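Local structure of L544 (Acanthamoeba polyphaga mimivirus, 4AMQ) at residues 194-199 with 213-218; 42-47 with 69-74. The protein is probably a metal-dependent nucleotidyl transferase of the mimivirus virion that may serve transcription-coupled DNA repair. All coordinates share one frame; numbering follows the deposited sequence.

In the fold
Both contacts lie in the nucleotidyltransferase domain, on the same side of the chain's centre, with their own centres about 9 Å apart. Contact 2 comes first along the chain and closes before contact 1 opens. The two share one mixed six-stranded sheet. Contact 1 pairs strands 196-204 and 209-217 as a hairpin. Contact 2 packs the loop after helix 28-42 against strand 66-72, the parallel neighbour of 209-217. Ala-215 joins them through probable backbone hydrogen bonds to Ile-69 and Asn-71. Asp-66 and Asp-68 lie near the start of strand 66-72, and strand 209-217 carries Asp-213. The shared sheet therefore brings together the three aspartates that bind manganese.

Contact 1 (194-199 with 213-218); sequences NSILLL and DIAVRY. With MN (manganese (II) ion), chain C.
Leu-197 with Val-216 (Val-216 N to Leu-197 O 2.7 Å) and Leu-199 with Ile-214 are the hydrogen-bonded pairs of an antiparallel hairpin, in which the N-to-C directions of strand segments 196-199 and 213-217 lie 161° apart. Ser-195 O accepts Tyr-218 N at 3.1 Å, just past the strand ends.

Leu-197, Leu-199, Ile-214 and Val-216 share the buried face. Leu-197 lies alongside Val-216, with CD1 3.8 Å from Val-216 CB. Leu-199 CD1 reaches Val-216 CG2 at 3.9 Å. On the other face, Ile-196 CD1 meets Ala-215 CB at 3.7 Å.

Tyr-218 has CG between its backbone N and carbonyl carbon (chi1 55°), which brings the ring back beside residues 194-197. Ser-195 O sits above one ring face, toward the rim, and Leu-197 N lies at the edge. The hydroxyl is hydrogen-bonded to Val-191 O.

At the far end, Asp-213 OD2 binds manganese at 2.6 Å. Asp-66 and Asp-68 also bind this ion, and a water is a further ligand. The strand that is bonded and packed here thus also carries a metal-binding carboxylate. This is consistent with a metal-dependent nucleotidyl transfer site.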
ATOM      1  N   ASN A 194      22.584  -5.426  -1.061  1.00 44.26           N
ATOM      2  CA  ASN A 194      21.627  -4.328  -0.977  1.00 43.69           C
ATOM      3  C   ASN A 194      21.907  -3.388   0.185  1.00 37.21           C
ATOM      4  O   ASN A 194      22.628  -3.739   1.116  1.00 42.64           O
ATOM      5  CB  ASN A 194      20.196  -4.870  -0.909  1.00 45.22           C
ATOM      6  CG  ASN A 194      19.732  -5.453  -2.231  1.00 42.06           C
ATOM      7  OD1 ASN A 194      19.168  -4.748  -3.070  1.00 42.76           O
ATOM      8  ND2 ASN A 194      19.977  -6.744  -2.429  1.00 40.50           N
ATOM      9  N   SER A 195      21.333  -2.191   0.128  1.00 35.36           N
ATOM     10  CA  SER A 195      21.573  -1.185   1.157  1.00 42.54           C
ATOM     11  C   SER A 195      20.364  -0.987   2.063  1.00 41.10           C
ATOM     12  O   SER A 195      20.484  -0.441   3.158  1.00 40.09           O
ATOM     13  CB  SER A 195      21.957   0.149   0.517  1.00 38.85           C
ATOM     14  OG  SER A 195      23.091   0.004  -0.321  1.00 56.94           O
ATOM     15  N   ILE A 196      19.199  -1.424   1.598  1.00 39.91           N
ATOM     16  CA  ILE A 196      17.964  -1.224   2.343  1.00 41.70           C
ATOM     17  C   ILE A 196      17.008  -2.407   2.210  1.00 40.53           C
ATOM     18  O   ILE A 196      16.977  -3.081   1.182  1.00 41.01           O
ATOM     19  CB  ILE A 196      17.234   0.051   1.879  1.00 44.06           C
ATOM     20  CG1 ILE A 196      15.914   0.214   2.638  1.00 42.80           C
ATOM     21  CG2 ILE A 196      16.981   0.004   0.382  1.00 44.24           C
ATOM     22  CD1 ILE A 196      15.006   1.274   2.064  1.00 44.52           C
ATOM     23  N   LEU A 197      16.241  -2.660   3.265  1.00 37.82           N
ATOM     24  CA  LEU A 197      15.155  -3.631   3.209  1.00 39.87           C
ATOM     25  C   LEU A 197      13.877  -3.005   3.756  1.00 37.81           C
ATOM     26  O   LEU A 197      13.928  -2.070   4.561  1.00 34.69           O
ATOM     27  CB  LEU A 197      15.514  -4.914   3.965  1.00 39.66           C
ATOM     28  CG  LEU A 197      15.819  -4.834   5.461  1.00 40.80           C
ATOM     29  CD1 LEU A 197      14.532  -4.848   6.276  1.00 36.35           C
ATOM     30  CD2 LEU A 197      16.719  -5.990   5.877  1.00 38.60           C
ATOM     31  N   LEU A 198      12.732  -3.506   3.306  1.00 34.89           N
ATOM     32  CA  LEU A 198      11.448  -2.955   3.729  1.00 30.95           C
ATOM     33  C   LEU A 198      10.678  -3.969   4.560  1.00 29.58           C
ATOM     34  O   LEU A 198      10.472  -5.104   4.123  1.00 29.12           O
ATOM     35  CB  LEU A 198      10.610  -2.542   2.514  1.00 32.85           C
ATOM     36  CG  LEU A 198       9.245  -1.901   2.782  1.00 39.58           C
ATOM     37  CD1 LEU A 198       9.421  -0.495   3.325  1.00 36.65           C
ATOM     38  CD2 LEU A 198       8.396  -1.872   1.519  1.00 39.70           C
ATOM     39  N   LEU A 199      10.271  -3.559   5.760  1.00 29.77           N
ATOM     40  CA  LEU A 199       9.419  -4.384   6.607  1.00 31.72           C
ATOM     41  C   LEU A 199       7.961  -3.979   6.408  1.00 28.86           C
ATOM     42  O   LEU A 199       7.582  -2.841   6.697  1.00 31.64           O
ATOM     43  CB  LEU A 199       9.807  -4.225   8.079  1.00 27.01           C
ATOM     44  CG  LEU A 199      11.254  -4.539   8.473  1.00 30.84           C
ATOM     45  CD1 LEU A 199      11.507  -4.204   9.941  1.00 29.11           C
ATOM     46  CD2 LEU A 199      11.590  -5.993   8.187  1.00 23.90           C
ATOM     47  N   ASP A 213       4.809   0.477   7.112  1.00 28.97           N
ATOM     48  CA  ASP A 213       5.943   0.198   6.239  1.00 31.36           C
ATOM     49  C   ASP A 213       7.217   0.827   6.798  1.00 30.53           C
ATOM     50  O   ASP A 213       7.318   2.052   6.908  1.00 32.36           O
ATOM     51  CB  ASP A 213       5.676   0.704   4.816  1.00 32.21           C
ATOM     52  CG  ASP A 213       4.538  -0.042   4.129  1.00 37.16           C
ATOM     53  OD1 ASP A 213       4.329  -1.237   4.431  1.00 36.01           O
ATOM     54  OD2 ASP A 213       3.855   0.570   3.281  1.00 41.29           O
ATOM     55  N   ILE A 214       8.186  -0.015   7.149  1.00 28.32           N
ATOM     56  CA  ILE A 214       9.449   0.455   7.711  1.00 29.93           C
ATOM     57  C   ILE A 214      10.620   0.208   6.764  1.00 30.40           C
ATOM     58  O   ILE A 214      11.045  -0.933   6.575  1.00 28.87           O
ATOM     59  CB  ILE A 214       9.775  -0.240   9.049  1.00 28.10           C
ATOM     60  CG1 ILE A 214       8.539  -0.295   9.953  1.00 26.88           C
ATOM     61  CG2 ILE A 214      10.948   0.460   9.737  1.00 29.01           C
ATOM     62  CD1 ILE A 214       7.909   1.056  10.219  1.00 30.54           C
ATOM     63  N   ALA A 215      11.138   1.282   6.177  1.00 30.94           N
ATOM     64  CA  ALA A 215      12.315   1.202   5.317  1.00 31.58           C
ATOM     65  C   ALA A 215      13.573   1.181   6.173  1.00 31.36           C
ATOM     66  O   ALA A 215      13.925   2.177   6.802  1.00 34.26           O
ATOM     67  CB  ALA A 215      12.349   2.372   4.357  1.00 30.29           C
ATOM     68  N   VAL A 216      14.248   0.040   6.198  1.00 30.31           N
ATOM     69  CA  VAL A 216      15.431  -0.122   7.029  1.00 32.61           C
ATOM     70  C   VAL A 216      16.709   0.038   6.208  1.00 37.77           C
ATOM     71  O   VAL A 216      17.044  -0.817   5.390  1.00 35.74           O
ATOM     72  CB  VAL A 216      15.430  -1.488   7.732  1.00 30.30           C
ATOM     73  CG1 VAL A 216      16.676  -1.646   8.585  1.00 34.58           C
ATOM     74  CG2 VAL A 216      14.169  -1.644   8.578  1.00 28.89           C
ATOM     75  N   ARG A 217      17.411   1.146   6.428  1.00 37.98           N
ATOM     76  CA  ARG A 217      18.683   1.395   5.759  1.00 39.16           C
ATOM     77  C   ARG A 217      19.832   0.921   6.639  1.00 38.20           C
ATOM     78  O   ARG A 217      20.104   1.509   7.685  1.00 36.50           O
ATOM     79  CB  ARG A 217      18.853   2.884   5.448  1.00 41.73           C
ATOM     80  CG  ARG A 217      19.947   3.177   4.428  1.00 49.57           C
ATOM     81  CD  ARG A 217      20.461   4.604   4.548  1.00 57.03           C
ATOM     82  NE  ARG A 217      19.377   5.574   4.678  1.00 66.75           N
ATOM     83  CZ  ARG A 217      18.767   6.163   3.654  1.00 68.03           C
ATOM     84  NH1 ARG A 217      19.131   5.880   2.409  1.00 60.19           N
ATOM     85  NH2 ARG A 217      17.791   7.034   3.875  1.00 61.10           N
ATOM     86  N   TYR A 218      20.504  -0.140   6.208  1.00 41.31           N
ATOM     87  CA  TYR A 218      21.581  -0.730   6.996  1.00 43.19           C
ATOM     88  C   TYR A 218      22.966  -0.492   6.385  1.00 43.56           C
ATOM     89  O   TYR A 218      23.967  -1.001   6.889  1.00 45.47           O
ATOM     90  CB  TYR A 218      21.333  -2.227   7.209  1.00 40.43           C
ATOM     91  CG  TYR A 218      21.124  -2.996   5.927  1.00 40.15           C
ATOM     92  CD1 TYR A 218      19.880  -3.024   5.308  1.00 41.78           C
ATOM     93  CD2 TYR A 218      22.170  -3.688   5.330  1.00 42.18           C
ATOM     94  CE1 TYR A 218      19.683  -3.722   4.131  1.00 39.02           C
ATOM     95  CE2 TYR A 218      21.983  -4.389   4.152  1.00 40.80           C
ATOM     96  CZ  TYR A 218      20.739  -4.401   3.557  1.00 40.01           C
ATOM     97  OH  TYR A 218      20.542  -5.097   2.387  1.00 42.51           O
TER
HETATM   98 MN    MN C 640       2.767   2.869   3.006  1.00 38.87          MN
HETATM   99  O   HOH W   1       1.268   1.667   1.310  1.00 41.31           O

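Contact 2 (42-47 with 69-74)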
ATOM      1  N   ILE A  42       8.315  -2.774  16.717  1.00 33.65           N
ATOM      2  CA  ILE A  42       8.463  -3.163  15.316  1.00 34.23           C
ATOM      3  C   ILE A  42       9.686  -2.567  14.625  1.00 32.57           C
ATOM      4  O   ILE A  42      10.088  -3.038  13.558  1.00 33.07           O
ATOM      5  CB  ILE A  42       7.201  -2.818  14.489  1.00 30.03           C
ATOM      6  CG1 ILE A  42       7.058  -1.302  14.331  1.00 33.88           C
ATOM      7  CG2 ILE A  42       5.964  -3.420  15.131  1.00 28.94           C
ATOM      8  CD1 ILE A  42       5.881  -0.881  13.463  1.00 31.46           C
ATOM      9  N   LEU A  43      10.271  -1.530  15.218  1.00 33.04           N
ATOM     10  CA  LEU A  43      11.456  -0.903  14.635  1.00 33.19           C
ATOM     11  C   LEU A  43      12.711  -1.745  14.859  1.00 29.98           C
ATOM     12  O   LEU A  43      12.842  -2.423  15.876  1.00 33.58           O
ATOM     13  CB  LEU A  43      11.662   0.506  15.196  1.00 34.67           C
ATOM     14  CG  LEU A  43      10.667   1.590  14.775  1.00 36.16           C
ATOM     15  CD1 LEU A  43      10.901   2.866  15.563  1.00 35.22           C
ATOM     16  CD2 LEU A  43      10.752   1.857  13.281  1.00 32.24           C
ATOM     17  N   VAL A  44      13.628  -1.707  13.897  1.00 33.25           N
ATOM     18  CA  VAL A  44      14.913  -2.382  14.045  1.00 34.22           C
ATOM     19  C   VAL A  44      15.764  -1.677  15.102  1.00 38.12           C
ATOM     20  O   VAL A  44      16.385  -2.322  15.947  1.00 37.33           O
ATOM     21  CB  VAL A  44      15.679  -2.437  12.712  1.00 36.54           C
ATOM     22  CG1 VAL A  44      17.088  -2.966  12.928  1.00 35.70           C
ATOM     23  CG2 VAL A  44      14.927  -3.295  11.706  1.00 30.51           C
ATOM     24  N   VAL A  45      15.788  -0.348  15.040  1.00 38.00           N
ATOM     25  CA  VAL A  45      16.379   0.473  16.091  1.00 34.30           C
ATOM     26  C   VAL A  45      15.325   1.465  16.581  1.00 32.06           C
ATOM     27  O   VAL A  45      14.908   2.351  15.838  1.00 35.61           O
ATOM     28  CB  VAL A  45      17.633   1.228  15.596  1.00 37.92           C
ATOM     29  CG1 VAL A  45      18.192   2.117  16.694  1.00 38.34           C
ATOM     30  CG2 VAL A  45      18.687   0.246  15.129  1.00 36.84           C
ATOM     31  N   PRO A  46      14.872   1.299  17.832  1.00 34.48           N
ATOM     32  CA  PRO A  46      13.756   2.061  18.408  1.00 36.68           C
ATOM     33  C   PRO A  46      14.080   3.519  18.728  1.00 41.49           C
ATOM     34  O   PRO A  46      13.161   4.336  18.812  1.00 38.29           O
ATOM     35  CB  PRO A  46      13.452   1.306  19.709  1.00 40.15           C
ATOM     36  CG  PRO A  46      14.123  -0.027  19.562  1.00 43.09           C
ATOM     37  CD  PRO A  46      15.335   0.240  18.742  1.00 33.88           C
ATOM     38  N   ASP A  47      15.359   3.836  18.913  1.00 43.68           N
ATOM     39  CA  ASP A  47      15.766   5.188  19.296  1.00 43.57           C
ATOM     40  C   ASP A  47      15.124   6.248  18.403  1.00 43.26           C
ATOM     41  O   ASP A  47      15.231   6.188  17.179  1.00 43.70           O
ATOM     42  CB  ASP A  47      17.291   5.320  19.267  1.00 45.96           C
ATOM     43  CG  ASP A  47      17.984   4.280  20.131  1.00 53.24           C
ATOM     44  OD1 ASP A  47      17.319   3.697  21.015  1.00 54.27           O
ATOM     45  OD2 ASP A  47      19.197   4.047  19.929  1.00 53.80           O
ATOM     46  N   ILE A  69       7.703   4.749   7.663  1.00 33.02           N
ATOM     47  CA  ILE A  69       8.847   5.154   8.472  1.00 35.09           C
ATOM     48  C   ILE A  69      10.180   4.738   7.866  1.00 35.10           C
ATOM     49  O   ILE A  69      10.308   3.636   7.321  1.00 30.64           O
ATOM     50  CB  ILE A  69       8.736   4.600   9.909  1.00 38.77           C
ATOM     51  CG1 ILE A  69       7.572   5.273  10.632  1.00 37.24           C
ATOM     52  CG2 ILE A  69      10.021   4.816  10.684  1.00 35.81           C
ATOM     53  CD1 ILE A  69       7.493   4.945  12.095  1.00 43.61           C
ATOM     54  N   VAL A  70      11.163   5.635   7.950  1.00 32.66           N
ATOM     55  CA  VAL A  70      12.533   5.306   7.587  1.00 33.35           C
ATOM     56  C   VAL A  70      13.329   5.050   8.866  1.00 34.46           C
ATOM     57  O   VAL A  70      13.368   5.893   9.762  1.00 36.37           O
ATOM     58  CB  VAL A  70      13.196   6.431   6.758  1.00 36.77           C
ATOM     59  CG1 VAL A  70      14.697   6.180   6.601  1.00 37.44           C
ATOM     60  CG2 VAL A  70      12.529   6.551   5.396  1.00 31.96           C
ATOM     61  N   ASN A  71      13.940   3.876   8.954  1.00 34.03           N
ATOM     62  CA  ASN A  71      14.778   3.523  10.093  1.00 35.05           C
ATOM     63  C   ASN A  71      16.236   3.488   9.641  1.00 37.24           C
ATOM     64  O   ASN A  71      16.629   2.633   8.846  1.00 34.23           O
ATOM     65  CB  ASN A  71      14.360   2.162  10.658  1.00 29.80           C
ATOM     66  CG  ASN A  71      14.707   1.999  12.132  1.00 35.86           C
ATOM     67  OD1 ASN A  71      14.989   2.975  12.833  1.00 37.97           O
ATOM     68  ND2 ASN A  71      14.674   0.761  12.610  1.00 30.34           N
ATOM     69  N   ASN A  72      17.032   4.438  10.121  1.00 37.59           N
ATOM     70  CA  ASN A  72      18.454   4.478   9.789  1.00 37.96           C
ATOM     71  C   ASN A  72      19.256   3.769  10.874  1.00 36.35           C
ATOM     72  O   ASN A  72      19.460   4.310  11.958  1.00 39.63           O
ATOM     73  CB  ASN A  72      18.925   5.923   9.599  1.00 41.08           C
ATOM     74  CG  ASN A  72      18.309   6.581   8.373  1.00 47.14           C
ATOM     75  OD1 ASN A  72      18.295   6.002   7.287  1.00 51.77           O
ATOM     76  ND2 ASN A  72      17.787   7.790   8.545  1.00 48.38           N
ATOM     77  N   VAL A  73      19.700   2.549  10.582  1.00 36.42           N
ATOM     78  CA  VAL A  73      20.218   1.666  11.627  1.00 37.60           C
ATOM     79  C   VAL A  73      21.735   1.465  11.619  1.00 40.01           C
ATOM     80  O   VAL A  73      22.281   0.862  12.542  1.00 41.55           O
ATOM     81  CB  VAL A  73      19.508   0.291  11.611  1.00 35.69           C
ATOM     82  CG1 VAL A  73      18.002   0.482  11.696  1.00 33.04           C
ATOM     83  CG2 VAL A  73      19.878  -0.494  10.361  1.00 34.70           C
ATOM     84  N   HIS A  74      22.412   1.962  10.589  1.00 39.67           N
ATOM     85  CA  HIS A  74      23.871   1.925  10.556  1.00 42.55           C
ATOM     86  C   HIS A  74      24.419   3.066  11.411  1.00 43.06           C
ATOM     87  O   HIS A  74      23.869   4.166  11.397  1.00 38.31           O
ATOM     88  CB  HIS A  74      24.379   2.049   9.118  1.00 44.85           C
ATOM     89  CG  HIS A  74      25.836   1.749   8.964  1.00 50.64           C
ATOM     90  ND1 HIS A  74      26.821   2.664   9.242  1.00 51.75           N
ATOM     91  CD2 HIS A  74      26.477   0.619   8.557  1.00 51.21           C
ATOM     92  CE1 HIS A  74      28.010   2.121   9.018  1.00 55.77           C
ATOM     93  NE2 HIS A  74      27.819   0.881   8.602  1.00 55.51           N
TER
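Val-45 and Val-73 make the closest apolar contact between loop 42-47 and segment 69-74. Val-45 CG2 lies 3.5 Å from Val-73 CG1. Val-73 CG1 is anti to its own carbonyl carbon (chi1 -54°). This turns the methyl to the loop, where it also meets Val-44 CG1 at 3.8 Å. One methyl thus serves two consecutive valines. The Val-44 and Val-73 side chains cross at about a right angle. A separate apolar contact forms nearer the start of both segments. Leu-43 CD2 touches Ile-69 CG2 at 4.0 Å, again with the side chains nearly perpendicular. The six residues in contact are all buried.

The polar part centres on Asn-71, which sits between these two apolar patches. Its CG is swung away from its own backbone N (chi1 -154°), and the side chain extends to the loop. The end of the side chain lies close to the backbone of Val-44 and Val-45. Asn-71 CG is 3.7 Å from Val-45 O. A polar group therefore meets polar main chain within a mostly aliphatic contact. Leu-43 CD2 approaches the same carbon, Asn-71 CG, at 4.1 Å.

Surrounding elements complete the packing. Tyr-51 of strand 51-54 touches Leu-43, Ile-69 and Asn-71. Ile-82, Ile-86 and Leu-89 of helix 82-93 pack on Val-44, whose carbonyl O is hydrogen-bonded to Arg-85 NE.

This is a loop leaving helix 28-42 and laid across one face of the mixed sheet, against strand 66-72. That strand also carries two of the manganese-binding aspartates, and the arrangement is consistent with a polymerase beta-like nucleotidyltransferase fold.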